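Local coordinates for protein N-acetylgalactosaminyltransferase 7 (PDB 6IWR) that is a glycosyltransferase that joins a GT-A domain of glycosyl transferase family 2 to a ricin-type beta-trefoil lectin domain, at residues 123-128 with 166-171; 152-157 with 221-226; 408-413 with 430-435; 475-480 with 484-489. One frame throughout, in Å; residues are numbered along the deposited sequence.

In the fold
Interactions 1 and 2 belong to the GT-A part of the chain. Strand 149-155, used by interaction 2, is followed in the chain by helix 160-173, used by interaction 1. The two contacts touch where V167 CG2 meets I153 CD1 at 3.8 Å, and their centres are about 20 Å apart. The bound manganese ion lies near interaction 2, about 7 Å from the side chain of R224. Interaction 3 joins helix 400-412 to the loop before helix 436-444, with its nearest atoms about 8 Å from interaction 2. Interaction 4 lies in the lectin domain. Its nearest atoms are about 13 Å from interaction 3, and its centre is about 53 Å from that of interaction 1, on the opposite side of the chain's centre.

Interaction 1 of 4, residues 123-128 with 166-171; sequences ISLDRS and TVHSVI
A histidine-carboxylate hydrogen bond between H168 and D126 ties the type I beta turn S124-R127 to helix 160-173. H168 ND1 donates to D126 OD1 at 2.5 Å, with an angle of 150° at the hydrogen. The modelled length is very short and its exact value doubtful. OD1 comes in at the ring edge, near the ring plane, while the carboxylate as a whole is turned 53° from that plane. L125 takes a face of the same ring. Its CB sits over the centre, 3.8 Å from the centroid of the H168 ring, in a CH-pi contact. L125 CD1 reaches further along, to 3.7 Å from H168 NE2. H168 CG is anti to the carbonyl carbon, beside the backbone N (chi1 -86°), and this sets the ring against the turn. The turn has its own brace: D126 N donates to S124 OG at 2.8 Å, an ST turn. Both ring nitrogens of H168 are used, since NE2 is hydrogen-bonded to Y201 OH. That double grip should fix the rotation of the ring. W205 meets the ring edge-to-face. K172, one helix turn on from H168, bonds to D126 O. Deeper in the fold, S169 OG bonds to V246 N, and V170 and I171 of the helix rest on I182 of strand 179-186.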
loop_
_atom_site.group_PDB
_atom_site.type_symbol
_atom_site.label_atom_id
_atom_site.label_comp_id
_atom_site.label_asym_id
_atom_site.label_seq_id
_atom_site.Cartn_x
_atom_site.Cartn_y
_atom_site.Cartn_z
ATOM N N ILE A 123 -26.386 12.146 -6.568
ATOM C CA ILE A 123 -26.141 13.515 -6.998
ATOM C C ILE A 123 -26.745 13.678 -8.385
ATOM O O ILE A 123 -26.634 12.787 -9.229
ATOM C CB ILE A 123 -24.632 13.826 -6.984
ATOM C CG1 ILE A 123 -24.030 13.478 -5.604
ATOM C CG2 ILE A 123 -24.355 15.281 -7.403
ATOM C CD1 ILE A 123 -22.510 13.686 -5.465
ATOM N N SER A 124 -27.438 14.784 -8.612
ATOM C CA SER A 124 -28.064 15.017 -9.911
ATOM C C SER A 124 -27.036 14.985 -11.043
ATOM O O SER A 124 -25.884 15.394 -10.874
ATOM C CB SER A 124 -28.795 16.371 -9.925
ATOM O OG SER A 124 -29.221 16.710 -11.236
ATOM N N LEU A 125 -27.461 14.506 -12.213
ATOM C CA LEU A 125 -26.630 14.680 -13.398
ATOM C C LEU A 125 -26.503 16.145 -13.806
ATOM O O LEU A 125 -25.538 16.495 -14.501
ATOM C CB LEU A 125 -27.187 13.878 -14.563
ATOM C CG LEU A 125 -27.316 12.384 -14.287
ATOM C CD1 LEU A 125 -28.040 11.708 -15.454
ATOM C CD2 LEU A 125 -25.954 11.784 -14.033
ATOM N N ASP A 126 -27.437 17.005 -13.374
ATOM C CA ASP A 126 -27.466 18.422 -13.728
ATOM C C ASP A 126 -27.093 19.322 -12.553
ATOM O O ASP A 126 -27.469 20.492 -12.502
ATOM C CB ASP A 126 -28.849 18.797 -14.260
ATOM C CG ASP A 126 -29.231 17.994 -15.484
ATOM O OD1 ASP A 126 -28.440 17.949 -16.459
ATOM O OD2 ASP A 126 -30.324 17.381 -15.463
ATOM N N ARG A 127 -26.345 18.793 -11.604
ATOM C CA ARG A 127 -26.056 19.544 -10.401
ATOM C C ARG A 127 -25.274 20.801 -10.728
ATOM O O ARG A 127 -24.544 20.863 -11.719
ATOM C CB ARG A 127 -25.266 18.693 -9.413
ATOM C CG ARG A 127 -23.812 18.454 -9.821
ATOM C CD ARG A 127 -23.080 18.114 -8.598
ATOM N NE ARG A 127 -21.682 17.809 -8.808
ATOM C CZ ARG A 127 -20.887 17.364 -7.836
ATOM N NH1 ARG A 127 -19.611 17.106 -8.081
ATOM N NH2 ARG A 127 -21.382 17.169 -6.620
ATOM N N SER A 128 -25.436 21.807 -9.876
ATOM C CA SER A 128 -24.608 22.997 -9.922
ATOM C C SER A 128 -23.268 22.662 -9.285
ATOM O O SER A 128 -23.131 21.592 -8.689
ATOM C CB SER A 128 -25.294 24.141 -9.195
ATOM O OG SER A 128 -25.632 23.741 -7.876
ATOM N N THR A 166 -20.815 13.918 -16.946
ATOM C CA THR A 166 -19.870 14.609 -17.817
ATOM C C THR A 166 -20.613 15.275 -18.966
ATOM O O THR A 166 -20.502 16.487 -19.195
ATOM C CB THR A 166 -18.853 13.629 -18.393
ATOM O OG1 THR A 166 -18.339 12.773 -17.368
ATOM C CG2 THR A 166 -17.711 14.387 -19.066
ATOM N N VAL A 167 -21.390 14.460 -19.689
ATOM C CA VAL A 167 -22.157 14.924 -20.833
ATOM C C VAL A 167 -23.160 15.991 -20.416
ATOM O O VAL A 167 -23.244 17.064 -21.031
ATOM C CB VAL A 167 -22.844 13.726 -21.524
ATOM C CG1 VAL A 167 -23.854 14.210 -22.569
ATOM C CG2 VAL A 167 -21.794 12.817 -22.185
ATOM N N HIS A 168 -23.971 15.701 -19.395
ATOM C CA HIS A 168 -24.915 16.710 -18.924
ATOM C C HIS A 168 -24.186 18.015 -18.638
ATOM O O HIS A 168 -24.603 19.093 -19.081
ATOM C CB HIS A 168 -25.661 16.226 -17.668
ATOM C CG HIS A 168 -26.880 15.401 -17.961
ATOM N ND1 HIS A 168 -28.164 15.890 -17.839
ATOM C CD2 HIS A 168 -27.008 14.114 -18.364
ATOM C CE1 HIS A 168 -29.028 14.942 -18.158
ATOM N NE2 HIS A 168 -28.354 13.851 -18.475
ATOM N N SER A 169 -23.067 17.928 -17.926
ATOM C CA SER A 169 -22.313 19.124 -17.586
ATOM C C SER A 169 -21.894 19.884 -18.844
ATOM O O SER A 169 -22.051 21.106 -18.915
ATOM C CB SER A 169 -21.128 18.720 -16.709
ATOM O OG SER A 169 -19.882 19.105 -17.237
ATOM N N VAL A 170 -21.402 19.173 -19.867
ATOM C CA VAL A 170 -20.985 19.823 -21.114
ATOM C C VAL A 170 -22.174 20.488 -21.799
ATOM O O VAL A 170 -22.094 21.644 -22.253
ATOM C CB VAL A 170 -20.307 18.809 -22.052
ATOM C CG1 VAL A 170 -20.135 19.424 -23.444
ATOM C CG2 VAL A 170 -18.978 18.348 -21.476
ATOM N N ILE A 171 -23.292 19.760 -21.895
ATOM C CA ILE A 171 -24.523 20.340 -22.414
ATOM C C ILE A 171 -24.934 21.555 -21.579
ATOM O O ILE A 171 -25.321 22.599 -22.118
ATOM C CB ILE A 171 -25.615 19.255 -22.457
ATOM C CG1 ILE A 171 -25.162 18.092 -23.346
ATOM C CG2 ILE A 171 -26.936 19.828 -22.931
ATOM C CD1 ILE A 171 -25.922 17.989 -24.650
#

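Interaction 2 of 4, residues 152-157 with 221-226; sequences VIVFHN and IQARSI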
loop_
_atom_site.group_PDB
_atom_site.type_symbol
_atom_site.label_atom_id
_atom_site.label_comp_id
_atom_site.label_asym_id
_atom_site.label_seq_id
_atom_site.Cartn_x
_atom_site.Cartn_y
_atom_site.Cartn_z
ATOM N N VAL A 152 -14.980 14.959 -27.557
ATOM C CA VAL A 152 -14.920 13.508 -27.631
ATOM C C VAL A 152 -14.568 12.986 -26.249
ATOM O O VAL A 152 -13.669 13.514 -25.587
ATOM C CB VAL A 152 -13.931 13.015 -28.704
ATOM C CG1 VAL A 152 -13.730 14.075 -29.800
ATOM C CG2 VAL A 152 -12.676 12.679 -28.101
ATOM N N ILE A 153 -15.333 12.002 -25.799
ATOM C CA ILE A 153 -15.163 11.343 -24.515
ATOM C C ILE A 153 -14.937 9.874 -24.830
ATOM O O ILE A 153 -15.835 9.197 -25.352
ATOM C CB ILE A 153 -16.387 11.519 -23.601
ATOM C CG1 ILE A 153 -16.667 12.983 -23.337
ATOM C CG2 ILE A 153 -16.181 10.794 -22.266
ATOM C CD1 ILE A 153 -18.012 13.188 -22.776
ATOM N N VAL A 154 -13.751 9.392 -24.541
ATOM C CA VAL A 154 -13.436 7.978 -24.642
ATOM C C VAL A 154 -13.776 7.336 -23.307
ATOM O O VAL A 154 -13.400 7.849 -22.251
ATOM C CB VAL A 154 -11.955 7.781 -25.010
ATOM C CG1 VAL A 154 -11.575 6.301 -24.936
ATOM C CG2 VAL A 154 -11.675 8.389 -26.380
ATOM N N PHE A 155 -14.522 6.241 -23.329
ATOM C CA PHE A 155 -14.844 5.587 -22.077
ATOM C C PHE A 155 -14.667 4.083 -22.208
ATOM O O PHE A 155 -14.709 3.515 -23.305
ATOM C CB PHE A 155 -16.261 5.939 -21.602
ATOM C CG PHE A 155 -17.354 5.308 -22.402
ATOM C CD1 PHE A 155 -17.857 4.060 -22.053
ATOM C CD2 PHE A 155 -17.903 5.978 -23.482
ATOM C CE1 PHE A 155 -18.877 3.474 -22.773
ATOM C CE2 PHE A 155 -18.931 5.395 -24.222
ATOM C CZ PHE A 155 -19.409 4.131 -23.872
ATOM N N HIS A 156 -14.426 3.456 -21.055
ATOM C CA HIS A 156 -14.378 2.000 -20.940
ATOM C C HIS A 156 -15.006 1.640 -19.601
ATOM O O HIS A 156 -14.448 1.965 -18.551
ATOM C CB HIS A 156 -12.938 1.477 -21.047
ATOM C CG HIS A 156 -12.794 0.012 -20.754
ATOM N ND1 HIS A 156 -13.005 -0.967 -21.706
ATOM C CD2 HIS A 156 -12.467 -0.639 -19.612
ATOM C CE1 HIS A 156 -12.827 -2.156 -21.159
ATOM N NE2 HIS A 156 -12.496 -1.983 -19.891
ATOM N N ASN A 157 -16.168 0.995 -19.636
ATOM C CA ASN A 157 -16.804 0.441 -18.443
ATOM C C ASN A 157 -17.128 1.498 -17.396
ATOM O O ASN A 157 -17.316 1.171 -16.221
ATOM C CB ASN A 157 -15.946 -0.665 -17.831
ATOM C CG ASN A 157 -16.120 -1.986 -18.552
ATOM O OD1 ASN A 157 -16.971 -2.118 -19.448
ATOM N ND2 ASN A 157 -15.329 -2.979 -18.162
ATOM N N ILE A 221 -4.953 5.596 -25.849
ATOM C CA ILE A 221 -4.321 6.468 -26.834
ATOM C C ILE A 221 -4.952 6.279 -28.206
ATOM O O ILE A 221 -5.335 7.241 -28.878
ATOM C CB ILE A 221 -2.810 6.193 -26.893
ATOM C CG1 ILE A 221 -2.187 6.384 -25.517
ATOM C CG2 ILE A 221 -2.155 7.061 -27.948
ATOM C CD1 ILE A 221 -0.789 5.905 -25.455
ATOM N N GLN A 222 -5.011 5.040 -28.679
ATOM C CA GLN A 222 -5.566 4.842 -30.009
ATOM C C GLN A 222 -7.066 5.125 -30.038
ATOM O O GLN A 222 -7.613 5.456 -31.097
ATOM C CB GLN A 222 -5.246 3.435 -30.505
ATOM C CG GLN A 222 -3.732 3.188 -30.697
ATOM C CD GLN A 222 -2.909 4.424 -31.168
ATOM O OE1 GLN A 222 -3.251 5.121 -32.136
ATOM N NE2 GLN A 222 -1.797 4.667 -30.479
ATOM N N ALA A 223 -7.748 5.020 -28.897
ATOM C CA ALA A 223 -9.162 5.392 -28.865
ATOM C C ALA A 223 -9.344 6.887 -29.114
ATOM O O ALA A 223 -10.289 7.297 -29.800
ATOM C CB ALA A 223 -9.794 4.992 -27.528
ATOM N N ARG A 224 -8.453 7.718 -28.555
ATOM C CA ARG A 224 -8.513 9.148 -28.830
ATOM C C ARG A 224 -8.296 9.428 -30.310
ATOM O O ARG A 224 -8.914 10.342 -30.873
ATOM C CB ARG A 224 -7.493 9.900 -27.974
ATOM C CG ARG A 224 -7.845 10.028 -26.487
ATOM C CD ARG A 224 -7.009 11.127 -25.851
ATOM N NE ARG A 224 -6.978 11.004 -24.405
ATOM C CZ ARG A 224 -5.911 10.634 -23.708
ATOM N NH1 ARG A 224 -4.777 10.372 -24.337
ATOM N NH2 ARG A 224 -5.981 10.526 -22.383
ATOM N N SER A 225 -7.439 8.641 -30.970
ATOM C CA SER A 225 -7.199 8.864 -32.396
ATOM C C SER A 225 -8.423 8.490 -33.231
ATOM O O SER A 225 -8.789 9.213 -34.170
ATOM C CB SER A 225 -5.968 8.084 -32.850
ATOM O OG SER A 225 -4.763 8.672 -32.382
ATOM N N ILE A 226 -9.060 7.361 -32.916
ATOM C CA ILE A 226 -10.345 7.034 -33.527
ATOM C C ILE A 226 -11.347 8.157 -33.289
ATOM O O ILE A 226 -12.102 8.542 -34.195
ATOM C CB ILE A 226 -10.872 5.694 -32.976
ATOM C CG1 ILE A 226 -9.930 4.543 -33.367
ATOM C CG2 ILE A 226 -12.329 5.483 -33.411
ATOM C CD1 ILE A 226 -10.081 3.327 -32.512
#
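V154 lies over a flat group of the helix, the peptide link between A223 and R224. V154 CG2 covers one face of this peptide, 3.8 Å from A223 O and 3.9 Å from R224 N. The other flat group nearby, the guanidinium of R224, stands away from V154 and forms a salt bridge with E355 through NH1.

The second branch of V154 meets the helix side chain directly. CG1 is anti to the backbone N (chi1 173°) and touches A223 CB at 3.4 Å. The two branches divide the work: CG1 meets the alanine methyl, and CG2 lies over the peptide that follows it. The CA atoms of V154 and A223 are 6.5 Å apart, consistent with the small side chain of A223.

This is the alpha/beta layering of the GT-A fold. Strand 149-155 runs parallel to strands 179-186 and 236-240, and helix 219-230 packs on the sheet face where V154 projects. I153 and F155 point to the other face, which helix 160-173 covers.

R224 adds the aliphatic base of its side chain, with R224 CG at 4.2 Å from V154 CG2. Its chain is extended from CG to NE. The side chain also packs on Y345, and a bound manganese ion lies about 7 Å from it. The carbonyl R224 O is bonded to Y239 OH, which links the helix to strand 236-240.

Interaction 3 of 4, residues 408-413 with 430-435; sequences VVEVWW and LPYGDI
E410 of helix 400-412 reaches across to Y432, in the loop that joins helix 417-423 to helix 436-444 and folds back on the earlier helix. This is helix-to-loop packing in the all-helical region 400-457, which lies in the chain between the strands of the GT-A part and those of the beta-trefoil. E410 CB points toward the loop. CG follows and lies over one face of the Y432 ring, in a CH-pi contact, 4.0 Å from the ring centroid. It sits toward the hydroxyl end of the ring, at 3.7 Å from Y432 CZ. The chain then bends (chi2 -52°), and E410 CD comes within 4.2 Å of Y432 OH. The carboxylate lies nearly parallel to the ring, with the planes 15° apart. Its oxygens look elsewhere: OE1 bonds to Y421 OH, and OE2 forms a salt bridge with K417. These two partners on helix 417-423 probably help keep CG over the ring.

Y432 presents its face with CG between its own backbone N and carbonyl carbon (chi1 56°). R407 bonds to Y432 O and D434 O, while K439 and R442 of helix 436-444 bond to the carbonyls of E410 and V411. I435 stands at the N-cap position of helix 436-444 and faces V411. There the touch is apolar and loose, V411 CB to I435 CG1 at 4.4 Å.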
loop_
_atom_site.group_PDB
_atom_site.type_symbol
_atom_site.label_atom_id
_atom_site.label_comp_id
_atom_site.label_asym_id
_atom_site.label_seq_id
_atom_site.Cartn_x
_atom_site.Cartn_y
_atom_site.Cartn_z
ATOM N N VAL A 408 8.880 7.818 -27.737
ATOM C CA VAL A 408 8.840 9.270 -27.619
ATOM C C VAL A 408 10.245 9.833 -27.539
ATOM O O VAL A 408 10.586 10.790 -28.246
ATOM C CB VAL A 408 8.002 9.693 -26.405
ATOM C CG1 VAL A 408 8.006 11.222 -26.283
ATOM C CG2 VAL A 408 6.585 9.163 -26.556
ATOM N N VAL A 409 11.077 9.253 -26.665
ATOM C CA VAL A 409 12.406 9.809 -26.413
ATOM C C VAL A 409 13.266 9.724 -27.666
ATOM O O VAL A 409 13.951 10.688 -28.036
ATOM C CB VAL A 409 13.070 9.094 -25.224
ATOM C CG1 VAL A 409 14.588 9.354 -25.211
ATOM C CG2 VAL A 409 12.413 9.527 -23.891
ATOM N N GLU A 410 13.237 8.566 -28.340
ATOM C CA GLU A 410 14.113 8.335 -29.478
ATOM C C GLU A 410 13.810 9.290 -30.635
ATOM O O GLU A 410 14.712 9.624 -31.425
ATOM C CB GLU A 410 13.994 6.878 -29.936
ATOM C CG GLU A 410 14.916 5.854 -29.219
ATOM C CD GLU A 410 16.383 6.254 -29.209
ATOM O OE1 GLU A 410 17.093 5.907 -28.228
ATOM O OE2 GLU A 410 16.817 6.926 -30.174
ATOM N N VAL A 411 12.565 9.754 -30.768
ATOM C CA VAL A 411 12.273 10.636 -31.895
ATOM C C VAL A 411 12.433 12.112 -31.516
ATOM O O VAL A 411 12.761 12.929 -32.377
ATOM C CB VAL A 411 10.877 10.333 -32.497
ATOM C CG1 VAL A 411 9.907 10.016 -31.430
ATOM C CG2 VAL A 411 10.354 11.528 -33.297
ATOM N N TRP A 412 12.277 12.472 -30.240
ATOM C CA TRP A 412 12.161 13.880 -29.859
ATOM C C TRP A 412 13.267 14.408 -28.959
ATOM O O TRP A 412 13.569 15.598 -29.036
ATOM C CB TRP A 412 10.805 14.147 -29.178
ATOM C CG TRP A 412 9.659 13.994 -30.117
ATOM C CD1 TRP A 412 8.705 13.002 -30.119
ATOM C CD2 TRP A 412 9.374 14.822 -31.251
ATOM N NE1 TRP A 412 7.833 13.182 -31.192
ATOM C CE2 TRP A 412 8.227 14.291 -31.892
ATOM C CE3 TRP A 412 9.989 15.951 -31.802
ATOM C CZ2 TRP A 412 7.692 14.858 -33.042
ATOM C CZ3 TRP A 412 9.445 16.515 -32.950
ATOM C CH2 TRP A 412 8.314 15.970 -33.554
ATOM N N TRP A 413 13.882 13.582 -28.110
ATOM C CA TRP A 413 14.775 14.108 -27.078
ATOM C C TRP A 413 16.215 14.305 -27.531
ATOM O O TRP A 413 17.022 14.813 -26.743
ATOM C CB TRP A 413 14.801 13.198 -25.849
ATOM C CG TRP A 413 13.657 13.346 -24.910
ATOM C CD1 TRP A 413 12.386 13.773 -25.209
ATOM C CD2 TRP A 413 13.665 13.059 -23.501
ATOM N NE1 TRP A 413 11.602 13.766 -24.073
ATOM C CE2 TRP A 413 12.357 13.325 -23.013
ATOM C CE3 TRP A 413 14.644 12.602 -22.607
ATOM C CZ2 TRP A 413 12.011 13.159 -21.670
ATOM C CZ3 TRP A 413 14.299 12.433 -21.277
ATOM C CH2 TRP A 413 12.989 12.709 -20.819
ATOM N N LEU A 430 15.395 -2.393 -25.471
ATOM C CA LEU A 430 13.998 -2.743 -25.676
ATOM C C LEU A 430 13.629 -2.665 -27.157
ATOM O O LEU A 430 13.958 -1.686 -27.825
ATOM C CB LEU A 430 13.106 -1.804 -24.878
ATOM C CG LEU A 430 12.228 -2.488 -23.828
ATOM C CD1 LEU A 430 13.026 -3.492 -22.992
ATOM C CD2 LEU A 430 11.500 -1.466 -22.937
ATOM N N PRO A 431 12.934 -3.652 -27.735
ATOM C CA PRO A 431 12.496 -3.495 -29.137
ATOM C C PRO A 431 11.403 -2.426 -29.298
ATOM O O PRO A 431 10.219 -2.773 -29.353
ATOM C CB PRO A 431 11.976 -4.895 -29.508
ATOM C CG PRO A 431 12.236 -5.788 -28.312
ATOM C CD PRO A 431 12.443 -4.907 -27.130
ATOM N N TYR A 432 11.764 -1.130 -29.394
ATOM C CA TYR A 432 10.749 -0.071 -29.349
ATOM C C TYR A 432 9.955 0.070 -30.647
ATOM O O TYR A 432 8.951 0.785 -30.654
ATOM C CB TYR A 432 11.370 1.289 -28.958
ATOM C CG TYR A 432 12.523 1.817 -29.807
ATOM C CD1 TYR A 432 12.292 2.613 -30.935
ATOM C CD2 TYR A 432 13.843 1.575 -29.450
ATOM C CE1 TYR A 432 13.357 3.113 -31.712
ATOM C CE2 TYR A 432 14.907 2.071 -30.219
ATOM C CZ TYR A 432 14.658 2.845 -31.345
ATOM O OH TYR A 432 15.713 3.335 -32.113
ATOM N N GLY A 433 10.362 -0.595 -31.733
ATOM C CA GLY A 433 9.545 -0.681 -32.928
ATOM C C GLY A 433 9.949 0.317 -33.983
ATOM O O GLY A 433 10.838 1.143 -33.809
ATOM N N ASP A 434 9.247 0.270 -35.102
ATOM C CA ASP A 434 9.567 1.141 -36.225
ATOM C C ASP A 434 9.256 2.598 -35.899
ATOM O O ASP A 434 8.124 2.934 -35.551
ATOM C CB ASP A 434 8.788 0.699 -37.450
ATOM C CG ASP A 434 9.296 1.334 -38.712
ATOM O OD1 ASP A 434 10.021 2.346 -38.629
ATOM O OD2 ASP A 434 8.960 0.823 -39.794
ATOM N N ILE A 435 10.253 3.476 -36.036
ATOM C CA ILE A 435 10.095 4.892 -35.693
ATOM C C ILE A 435 10.472 5.745 -36.910
ATOM O O ILE A 435 10.540 6.976 -36.833
ATOM C CB ILE A 435 10.907 5.220 -34.409
ATOM C CG1 ILE A 435 10.095 6.126 -33.517
ATOM C CG2 ILE A 435 12.327 5.792 -34.631
ATOM C CD1 ILE A 435 8.950 5.414 -32.886
#

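Interaction 4 of 4, residues 475-480 with 484-489; sequences GEIRGF and YCIDSM
Strands 476-479 and 484-487 run roughly antiparallel, at 139° between their directions, with axes 4.7 Å apart at the closest point. R478 and C485 form a non-hydrogen-bonded pair, a single bridge between two backbone bonds. I486 N donates to I477 O at 2.9 Å, and G479 N donates to Y484 O at 2.7 Å. Between these bonds the CA-H groups of C485 and R478 also point at the same two carbonyl oxygens. At I477 and I486 the strands already part on one side. A water bridges the gap: it accepts from I477 N at 2.9 Å and donates to I486 O at 2.6 Å.

The side chains fall on two faces. On one, I477 CG2 meets I486 CD1 at 3.6 Å, their chains crossing at a slant. F511 and W589 pack against both isoleucines. On the other, C485 SG is anti to the carbonyl carbon (chi1 -83°), which lays it beside E476 and R478, at 3.5 Å from E476 OE2. The sulfur is joined to C502 in a disulfide. E476 and R478 form a salt bridge next to it. R478 grips the carboxylate side-on with NE and NH1, one nitrogen to each oxygen. The NE bond to E476 OE1 is 2.6 Å long and lies in the guanidinium plane, although it meets the carboxylate from above its own plane. E476 OE1 has a second partner in N592.

Strand 484-487 also pairs with 498-501, and strand 476-479 with 589-592, near the C-terminus. Such pairing of a first strand with the last one closes the barrel of the ricin-type beta-trefoil.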
loop_
_atom_site.group_PDB
_atom_site.type_symbol
_atom_site.label_atom_id
_atom_site.label_comp_id
_atom_site.label_asym_id
_atom_site.label_seq_id
_atom_site.Cartn_x
_atom_site.Cartn_y
_atom_site.Cartn_z
ATOM N N GLY A 475 21.654 -3.230 -12.850
ATOM C CA GLY A 475 21.145 -4.582 -12.968
ATOM C C GLY A 475 20.712 -5.169 -11.637
ATOM O O GLY A 475 20.476 -4.433 -10.665
ATOM N N GLU A 476 20.571 -6.495 -11.599
ATOM C CA GLU A 476 20.480 -7.206 -10.334
ATOM C C GLU A 476 21.790 -7.050 -9.560
ATOM O O GLU A 476 22.871 -6.889 -10.144
ATOM C CB GLU A 476 20.196 -8.689 -10.578
ATOM C CG GLU A 476 21.380 -9.445 -11.184
ATOM C CD GLU A 476 21.114 -10.919 -11.430
ATOM O OE1 GLU A 476 22.075 -11.637 -11.782
ATOM O OE2 GLU A 476 19.968 -11.378 -11.263
ATOM N N ILE A 477 21.690 -7.093 -8.241
ATOM C CA ILE A 477 22.856 -7.184 -7.378
ATOM C C ILE A 477 22.825 -8.580 -6.776
ATOM O O ILE A 477 22.128 -8.841 -5.787
ATOM C CB ILE A 477 22.880 -6.090 -6.308
ATOM C CG1 ILE A 477 22.896 -4.716 -6.986
ATOM C CG2 ILE A 477 24.121 -6.247 -5.440
ATOM C CD1 ILE A 477 22.848 -3.524 -6.016
ATOM N N ARG A 478 23.561 -9.491 -7.395
ATOM C CA ARG A 478 23.485 -10.908 -7.097
ATOM C C ARG A 478 24.682 -11.325 -6.262
ATOM O O ARG A 478 25.789 -10.824 -6.447
ATOM C CB ARG A 478 23.430 -11.718 -8.394
ATOM C CG ARG A 478 23.487 -13.218 -8.207
ATOM C CD ARG A 478 23.693 -13.884 -9.544
ATOM N NE ARG A 478 22.472 -13.808 -10.333
ATOM C CZ ARG A 478 21.576 -14.788 -10.452
ATOM N NH1 ARG A 478 20.485 -14.603 -11.196
ATOM N NH2 ARG A 478 21.755 -15.936 -9.820
ATOM N N GLY A 479 24.454 -12.248 -5.332
ATOM C CA GLY A 479 25.558 -12.782 -4.542
ATOM C C GLY A 479 26.447 -13.672 -5.394
ATOM O O GLY A 479 25.969 -14.612 -6.046
ATOM N N PHE A 480 27.747 -13.368 -5.407
ATOM C CA PHE A 480 28.697 -14.037 -6.293
ATOM C C PHE A 480 28.567 -15.547 -6.177
ATOM O O PHE A 480 28.730 -16.111 -5.089
ATOM C CB PHE A 480 30.129 -13.596 -5.952
ATOM C CG PHE A 480 31.194 -14.200 -6.849
ATOM C CD1 PHE A 480 31.230 -13.896 -8.214
ATOM C CD2 PHE A 480 32.168 -15.067 -6.329
ATOM C CE1 PHE A 480 32.210 -14.449 -9.050
ATOM C CE2 PHE A 480 33.161 -15.634 -7.162
ATOM C CZ PHE A 480 33.180 -15.320 -8.523
ATOM N N TYR A 484 21.049 -15.648 -4.812
ATOM C CA TYR A 484 20.400 -14.662 -3.972
ATOM C C TYR A 484 20.727 -13.269 -4.471
ATOM O O TYR A 484 21.847 -13.008 -4.915
ATOM C CB TYR A 484 20.817 -14.821 -2.522
ATOM C CG TYR A 484 20.302 -16.091 -1.901
ATOM C CD1 TYR A 484 18.934 -16.258 -1.624
ATOM C CD2 TYR A 484 21.171 -17.125 -1.565
ATOM C CE1 TYR A 484 18.442 -17.437 -1.022
ATOM C CE2 TYR A 484 20.694 -18.305 -0.967
ATOM C CZ TYR A 484 19.329 -18.456 -0.706
ATOM O OH TYR A 484 18.867 -19.617 -0.121
ATOM N N CYS A 485 19.727 -12.399 -4.431
ATOM C CA CYS A 485 19.789 -11.047 -4.959
ATOM C C CYS A 485 19.332 -10.069 -3.882
ATOM O O CYS A 485 18.452 -10.378 -3.069
ATOM C CB CYS A 485 18.896 -10.883 -6.205
ATOM S SG CYS A 485 19.645 -11.429 -7.759
ATOM N N ILE A 486 19.949 -8.888 -3.859
ATOM C CA ILE A 486 19.388 -7.833 -3.039
ATOM C C ILE A 486 18.060 -7.476 -3.661
ATOM O O ILE A 486 17.915 -7.466 -4.893
ATOM C CB ILE A 486 20.327 -6.619 -2.937
ATOM C CG1 ILE A 486 21.682 -7.047 -2.327
ATOM C CG2 ILE A 486 19.657 -5.523 -2.109
ATOM C CD1 ILE A 486 22.700 -5.936 -2.101
ATOM N N ASP A 487 17.051 -7.259 -2.824
ATOM C CA ASP A 487 15.796 -6.855 -3.418
ATOM C C ASP A 487 14.971 -6.043 -2.435
ATOM O O ASP A 487 15.045 -6.209 -1.211
ATOM C CB ASP A 487 15.097 -8.082 -4.023
ATOM C CG ASP A 487 13.726 -8.373 -3.470
ATOM O OD1 ASP A 487 12.763 -7.585 -3.614
ATOM O OD2 ASP A 487 13.611 -9.494 -2.977
ATOM N N SER A 488 14.263 -5.084 -3.011
ATOM C CA SER A 488 13.713 -3.976 -2.257
ATOM C C SER A 488 12.523 -4.398 -1.414
ATOM O O SER A 488 12.194 -3.728 -0.432
ATOM C CB SER A 488 13.299 -2.891 -3.247
ATOM O OG SER A 488 13.198 -1.642 -2.607
ATOM N N MET A 489 11.859 -5.495 -1.786
ATOM C CA MET A 489 10.501 -5.774 -1.323
ATOM C C MET A 489 9.565 -4.614 -1.637
ATOM O O MET A 489 8.547 -4.434 -0.971
ATOM C CB MET A 489 10.466 -6.075 0.179
ATOM C CG MET A 489 11.407 -7.161 0.612
ATOM S SD MET A 489 11.263 -8.569 -0.470
ATOM C CE MET A 489 12.343 -9.694 0.410
HETATM O O HOH W 1 19.115 -7.732 -7.191
#